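Local coordinates for protein histidinol-phosphatase (Listeria monocytogenes serotype 4b str. H7858, PDB 6NLR) that probably hydrolyses histidinol phosphate to histidinol in histidine biosynthesis, using a trinuclear metal centre of the PHP family, at residues L211-T225 / L245-D258. Sequence-based numbering, arbitrary orientation.
Sequences LALVKKRDYELDFNT and LASELQIPFVYGSD. With CO (cobalt (II) ion), chain F.
Asn224 ND2 reaches across to Asp258 OD2 at 2.9 Å, nearly straight at 172°, with the acceptor in the amide plane but the nitrogen above the carboxylate plane. Along the Asn224 side chain, CB lies 4.0 Å from Gly256 O; CG, anti to the backbone N (chi1 -172°), is 3.8 Å from Asp258 OD2; OD1 lies 3.8 Å from Asp258 CB and hydrogen-bonds just beyond the segments; ND2 spends its second hydrogen on Asp222 OD2, on the syn side of that carboxylate. Asp222 OD2 also takes the backbone N of His181. This Asp222-Asn224 pair is a second shell consistent with positioning Asp258, whose OD1 binds the cobalt ion at 2.2 Å while a cobalt-bound water donates to OD2; His6, His8 and Glu93 also bind this ion. Strands 220-224 and 253-256, the parallel pair of a beta-alpha-beta unit in the TIM-barrel-like PHP fold, are linked by backbone hydrogen bonds from Leu221 N-Pro252 O through to Thr225 N-Gly256 O. On the sheet face opposite Asp222 and Asn224, Phe223 makes an offset edge-to-face stack, edge first, on Phe253, planes at 87°, while Leu221 CB packs 3.5 Å from Phe253 CE1. Farther back, Ile251 CG2 lies 3.7 Å from Val214 CG1 and against Leu221 CG.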
loop_
_atom_site.group_PDB
_atom_site.type_symbol
_atom_site.label_atom_id
_atom_site.label_comp_id
_atom_site.label_asym_id
_atom_site.label_seq_id
_atom_site.Cartn_x
_atom_site.Cartn_y
_atom_site.Cartn_z
ATOM N N LEU A 211 -16.068 0.049 3.983
ATOM C CA LEU A 211 -16.089 -1.438 4.089
ATOM C C LEU A 211 -17.305 -1.997 3.338
ATOM O O LEU A 211 -17.123 -3.033 2.665
ATOM C CB LEU A 211 -16.067 -1.878 5.553
ATOM C CG LEU A 211 -14.762 -1.544 6.282
ATOM C CD1 LEU A 211 -14.850 -1.958 7.735
ATOM C CD2 LEU A 211 -13.556 -2.204 5.598
ATOM N N ALA A 212 -18.474 -1.353 3.425
ATOM C CA ALA A 212 -19.698 -1.796 2.710
ATOM C C ALA A 212 -19.391 -1.841 1.206
ATOM O O ALA A 212 -19.797 -2.825 0.540
ATOM C CB ALA A 212 -20.888 -0.896 3.006
ATOM N N LEU A 213 -18.648 -0.857 0.701
ATOM C CA LEU A 213 -18.346 -0.723 -0.743
ATOM C C LEU A 213 -17.305 -1.778 -1.160
ATOM O O LEU A 213 -17.479 -2.427 -2.212
ATOM C CB LEU A 213 -17.881 0.712 -0.969
ATOM C CG LEU A 213 -17.842 1.178 -2.414
ATOM C CD1 LEU A 213 -19.227 1.083 -3.059
ATOM C CD2 LEU A 213 -17.297 2.592 -2.454
ATOM N N VAL A 214 -16.279 -1.995 -0.340
ATOM C CA VAL A 214 -15.303 -3.103 -0.540
ATOM C C VAL A 214 -16.063 -4.427 -0.666
ATOM O O VAL A 214 -15.762 -5.218 -1.578
ATOM C CB VAL A 214 -14.271 -3.156 0.600
ATOM C CG1 VAL A 214 -13.517 -4.460 0.612
ATOM C CG2 VAL A 214 -13.309 -1.991 0.525
ATOM N N LYS A 215 -16.990 -4.698 0.235
ATOM C CA LYS A 215 -17.767 -5.958 0.185
ATOM C C LYS A 215 -18.600 -6.017 -1.110
ATOM O O LYS A 215 -18.593 -7.061 -1.795
ATOM C CB LYS A 215 -18.676 -6.099 1.409
ATOM C CG LYS A 215 -19.475 -7.398 1.445
ATOM C CD LYS A 215 -18.591 -8.631 1.276
ATOM C CE LYS A 215 -19.344 -9.935 1.394
ATOM N NZ LYS A 215 -18.378 -11.059 1.356
ATOM N N LYS A 216 -19.318 -4.949 -1.429
ATOM C CA LYS A 216 -20.179 -4.881 -2.638
ATOM C C LYS A 216 -19.328 -5.121 -3.902
ATOM O O LYS A 216 -19.802 -5.808 -4.809
ATOM C CB LYS A 216 -20.872 -3.521 -2.671
ATOM C CG LYS A 216 -21.861 -3.314 -3.806
ATOM C CD LYS A 216 -21.911 -1.861 -4.267
ATOM C CE LYS A 216 -22.845 -1.665 -5.440
ATOM N NZ LYS A 216 -24.235 -2.011 -5.071
ATOM N N ARG A 217 -18.097 -4.616 -3.936
ATOM C CA ARG A 217 -17.189 -4.747 -5.110
ATOM C C ARG A 217 -16.478 -6.112 -5.103
ATOM O O ARG A 217 -15.813 -6.433 -6.106
ATOM C CB ARG A 217 -16.165 -3.619 -5.061
ATOM C CG ARG A 217 -16.677 -2.257 -5.494
ATOM C CD ARG A 217 -16.468 -2.337 -6.972
ATOM N NE ARG A 217 -15.952 -1.113 -7.469
ATOM C CZ ARG A 217 -15.639 -0.892 -8.727
ATOM N NH1 ARG A 217 -15.795 -1.847 -9.631
ATOM N NH2 ARG A 217 -15.168 0.297 -9.057
ATOM N N ASP A 218 -16.609 -6.883 -4.016
ATOM C CA ASP A 218 -15.940 -8.194 -3.836
ATOM C C ASP A 218 -14.419 -7.986 -3.828
ATOM O O ASP A 218 -13.690 -8.816 -4.392
ATOM C CB ASP A 218 -16.352 -9.177 -4.930
ATOM C CG ASP A 218 -16.168 -10.631 -4.536
ATOM O OD1 ASP A 218 -16.444 -10.961 -3.369
ATOM O OD2 ASP A 218 -15.785 -11.431 -5.408
ATOM N N TYR A 219 -13.973 -6.900 -3.210
ATOM C CA TYR A 219 -12.542 -6.558 -3.062
ATOM C C TYR A 219 -12.022 -7.205 -1.779
ATOM O O TYR A 219 -12.804 -7.786 -0.992
ATOM C CB TYR A 219 -12.339 -5.046 -3.075
ATOM C CG TYR A 219 -12.472 -4.345 -4.405
ATOM C CD1 TYR A 219 -12.664 -5.024 -5.602
ATOM C CD2 TYR A 219 -12.348 -2.965 -4.467
ATOM C CE1 TYR A 219 -12.750 -4.346 -6.810
ATOM C CE2 TYR A 219 -12.448 -2.276 -5.661
ATOM C CZ TYR A 219 -12.668 -2.966 -6.839
ATOM O OH TYR A 219 -12.734 -2.277 -8.010
ATOM N N GLU A 220 -10.720 -7.105 -1.555
ATOM C CA GLU A 220 -10.127 -7.596 -0.292
ATOM C C GLU A 220 -9.193 -6.513 0.232
ATOM O O GLU A 220 -8.980 -5.504 -0.481
ATOM C CB GLU A 220 -9.461 -8.958 -0.519
ATOM C CG GLU A 220 -8.384 -8.929 -1.568
ATOM C CD GLU A 220 -7.715 -10.267 -1.879
ATOM O OE1 GLU A 220 -8.241 -11.323 -1.411
ATOM O OE2 GLU A 220 -6.678 -10.249 -2.620
ATOM N N LEU A 221 -8.666 -6.712 1.438
ATOM C CA LEU A 221 -7.823 -5.716 2.131
ATOM C C LEU A 221 -6.440 -6.297 2.417
ATOM O O LEU A 221 -6.334 -7.473 2.803
ATOM C CB LEU A 221 -8.519 -5.266 3.412
ATOM C CG LEU A 221 -9.830 -4.522 3.187
ATOM C CD1 LEU A 221 -10.527 -4.230 4.504
ATOM C CD2 LEU A 221 -9.568 -3.256 2.389
ATOM N N ASP A 222 -5.432 -5.451 2.177
ATOM C CA ASP A 222 -4.022 -5.560 2.630
ATOM C C ASP A 222 -4.034 -5.442 4.153
ATOM O O ASP A 222 -4.379 -4.349 4.647
ATOM C CB ASP A 222 -3.229 -4.459 1.919
ATOM C CG ASP A 222 -1.735 -4.319 2.190
ATOM O OD1 ASP A 222 -1.053 -5.354 2.241
ATOM O OD2 ASP A 222 -1.264 -3.141 2.275
ATOM N N PHE A 223 -3.740 -6.518 4.876
ATOM C CA PHE A 223 -3.536 -6.454 6.345
ATOM C C PHE A 223 -2.043 -6.188 6.529
ATOM O O PHE A 223 -1.226 -7.132 6.506
ATOM C CB PHE A 223 -4.003 -7.715 7.074
ATOM C CG PHE A 223 -3.819 -7.642 8.570
ATOM C CD1 PHE A 223 -2.569 -7.835 9.158
ATOM C CD2 PHE A 223 -4.888 -7.370 9.401
ATOM C CE1 PHE A 223 -2.400 -7.779 10.529
ATOM C CE2 PHE A 223 -4.714 -7.295 10.778
ATOM C CZ PHE A 223 -3.473 -7.496 11.343
ATOM N N ASN A 224 -1.702 -4.907 6.652
ATOM C CA ASN A 224 -0.314 -4.416 6.483
ATOM C C ASN A 224 0.338 -4.194 7.865
ATOM O O ASN A 224 -0.158 -3.367 8.657
ATOM C CB ASN A 224 -0.355 -3.223 5.547
ATOM C CG ASN A 224 1.008 -2.725 5.130
ATOM O OD1 ASN A 224 1.908 -2.599 5.963
ATOM N ND2 ASN A 224 1.147 -2.442 3.841
ATOM N N THR A 225 1.421 -4.912 8.142
ATOM C CA THR A 225 2.117 -4.911 9.452
ATOM C C THR A 225 3.246 -3.882 9.499
ATOM O O THR A 225 3.818 -3.699 10.596
ATOM C CB THR A 225 2.609 -6.314 9.814
ATOM O OG1 THR A 225 3.511 -6.739 8.774
ATOM C CG2 THR A 225 1.430 -7.256 9.991
ATOM N N LEU A 245 -14.896 -5.176 12.027
ATOM C CA LEU A 245 -15.994 -4.774 11.105
ATOM C C LEU A 245 -15.803 -5.478 9.754
ATOM O O LEU A 245 -16.776 -6.068 9.261
ATOM C CB LEU A 245 -16.037 -3.258 10.934
ATOM C CG LEU A 245 -16.401 -2.470 12.192
ATOM C CD1 LEU A 245 -16.209 -0.978 11.984
ATOM C CD2 LEU A 245 -17.812 -2.790 12.669
ATOM N N ALA A 246 -14.589 -5.464 9.195
ATOM C CA ALA A 246 -14.326 -6.053 7.859
ATOM C C ALA A 246 -14.612 -7.555 7.924
ATOM O O ALA A 246 -15.317 -8.067 7.031
ATOM C CB ALA A 246 -12.930 -5.739 7.362
ATOM N N SER A 247 -14.147 -8.249 8.965
ATOM C CA SER A 247 -14.367 -9.714 9.127
ATOM C C SER A 247 -15.860 -10.030 9.266
ATOM O O SER A 247 -16.303 -11.023 8.662
ATOM C CB SER A 247 -13.568 -10.273 10.262
ATOM O OG SER A 247 -12.185 -10.097 9.968
ATOM N N GLU A 248 -16.605 -9.231 10.020
ATOM C CA GLU A 248 -18.080 -9.369 10.165
ATOM C C GLU A 248 -18.753 -9.257 8.786
ATOM O O GLU A 248 -19.748 -9.944 8.568
ATOM C CB GLU A 248 -18.636 -8.303 11.106
ATOM C CG GLU A 248 -18.411 -8.576 12.579
ATOM C CD GLU A 248 -18.852 -7.437 13.502
ATOM O OE1 GLU A 248 -19.515 -6.465 13.008
ATOM O OE2 GLU A 248 -18.560 -7.525 14.725
ATOM N N LEU A 249 -18.224 -8.441 7.871
ATOM C CA LEU A 249 -18.749 -8.327 6.477
ATOM C C LEU A 249 -18.155 -9.430 5.587
ATOM O O LEU A 249 -18.439 -9.436 4.420
ATOM C CB LEU A 249 -18.423 -6.926 5.938
ATOM C CG LEU A 249 -19.197 -5.785 6.603
ATOM C CD1 LEU A 249 -18.671 -4.429 6.194
ATOM C CD2 LEU A 249 -20.674 -5.869 6.280
ATOM N N GLN A 250 -17.325 -10.311 6.135
ATOM C CA GLN A 250 -16.591 -11.387 5.415
ATOM C C GLN A 250 -15.755 -10.814 4.271
ATOM O O GLN A 250 -15.707 -11.412 3.217
ATOM C CB GLN A 250 -17.591 -12.434 4.939
ATOM C CG GLN A 250 -18.398 -13.018 6.081
ATOM C CD GLN A 250 -19.452 -13.886 5.465
ATOM O OE1 GLN A 250 -20.532 -13.409 5.152
ATOM N NE2 GLN A 250 -19.101 -15.133 5.189
ATOM N N ILE A 251 -15.111 -9.677 4.494
ATOM C CA ILE A 251 -14.080 -9.136 3.577
ATOM C C ILE A 251 -12.780 -9.889 3.876
ATOM O O ILE A 251 -12.289 -9.878 5.014
ATOM C CB ILE A 251 -13.903 -7.628 3.766
ATOM C CG1 ILE A 251 -15.179 -6.843 3.435
ATOM C CG2 ILE A 251 -12.692 -7.158 2.988
ATOM C CD1 ILE A 251 -15.184 -5.395 3.946
ATOM N N PRO A 252 -12.171 -10.539 2.868
ATOM C CA PRO A 252 -10.912 -11.235 3.069
ATOM C C PRO A 252 -9.781 -10.238 3.316
ATOM O O PRO A 252 -9.751 -9.173 2.709
ATOM C CB PRO A 252 -10.650 -12.008 1.766
ATOM C CG PRO A 252 -11.990 -11.970 1.032
ATOM C CD PRO A 252 -12.663 -10.688 1.493
ATOM N N PHE A 253 -8.849 -10.667 4.162
ATOM C CA PHE A 253 -7.549 -10.004 4.424
ATOM C C PHE A 253 -6.439 -10.890 3.872
ATOM O O PHE A 253 -6.543 -12.090 3.979
ATOM C CB PHE A 253 -7.352 -9.774 5.924
ATOM C CG PHE A 253 -8.094 -8.584 6.471
ATOM C CD1 PHE A 253 -7.593 -7.300 6.292
ATOM C CD2 PHE A 253 -9.298 -8.748 7.141
ATOM C CE1 PHE A 253 -8.281 -6.212 6.796
ATOM C CE2 PHE A 253 -9.968 -7.661 7.661
ATOM C CZ PHE A 253 -9.458 -6.393 7.490
ATOM N N VAL A 254 -5.426 -10.269 3.275
ATOM C CA VAL A 254 -4.135 -10.922 2.945
ATOM C C VAL A 254 -3.044 -10.200 3.738
ATOM O O VAL A 254 -2.909 -8.973 3.571
ATOM C CB VAL A 254 -3.862 -10.865 1.431
ATOM C CG1 VAL A 254 -2.573 -11.595 1.077
ATOM C CG2 VAL A 254 -5.049 -11.389 0.628
ATOM N N TYR A 255 -2.317 -10.941 4.567
ATOM C CA TYR A 255 -1.103 -10.458 5.274
ATOM C C TYR A 255 -0.172 -9.787 4.271
ATOM O O TYR A 255 0.079 -10.382 3.222
ATOM C CB TYR A 255 -0.356 -11.598 5.953
ATOM C CG TYR A 255 1.047 -11.244 6.397
ATOM C CD1 TYR A 255 1.271 -10.487 7.534
ATOM C CD2 TYR A 255 2.157 -11.659 5.674
ATOM C CE1 TYR A 255 2.555 -10.174 7.955
ATOM C CE2 TYR A 255 3.452 -11.372 6.084
ATOM C CZ TYR A 255 3.651 -10.637 7.247
ATOM O OH TYR A 255 4.911 -10.324 7.658
ATOM N N GLY A 256 0.302 -8.593 4.596
ATOM C CA GLY A 256 1.301 -7.841 3.812
ATOM C C GLY A 256 2.371 -7.284 4.734
ATOM O O GLY A 256 2.011 -6.441 5.586
ATOM N N SER A 257 3.620 -7.755 4.592
ATOM C CA SER A 257 4.807 -7.284 5.354
ATOM C C SER A 257 5.213 -5.884 4.882
ATOM O O SER A 257 5.871 -5.170 5.637
ATOM C CB SER A 257 5.966 -8.245 5.180
ATOM O OG SER A 257 6.393 -8.305 3.809
ATOM N N ASP A 258 4.871 -5.523 3.650
ATOM C CA ASP A 258 5.413 -4.315 2.977
ATOM C C ASP A 258 6.953 -4.340 3.033
ATOM O O ASP A 258 7.558 -3.280 3.266
ATOM C CB ASP A 258 4.828 -3.048 3.590
ATOM C CG ASP A 258 4.470 -2.012 2.546
ATOM O OD1 ASP A 258 5.095 -2.030 1.477
ATOM O OD2 ASP A 258 3.538 -1.235 2.797
HETATM CO CO CO F . 4.233 -1.115 -0.352
HETATM O O HOH W 1 -1.496 -7.812 1.089
HETATM O O HOH W 2 2.917 0.286 0.730
#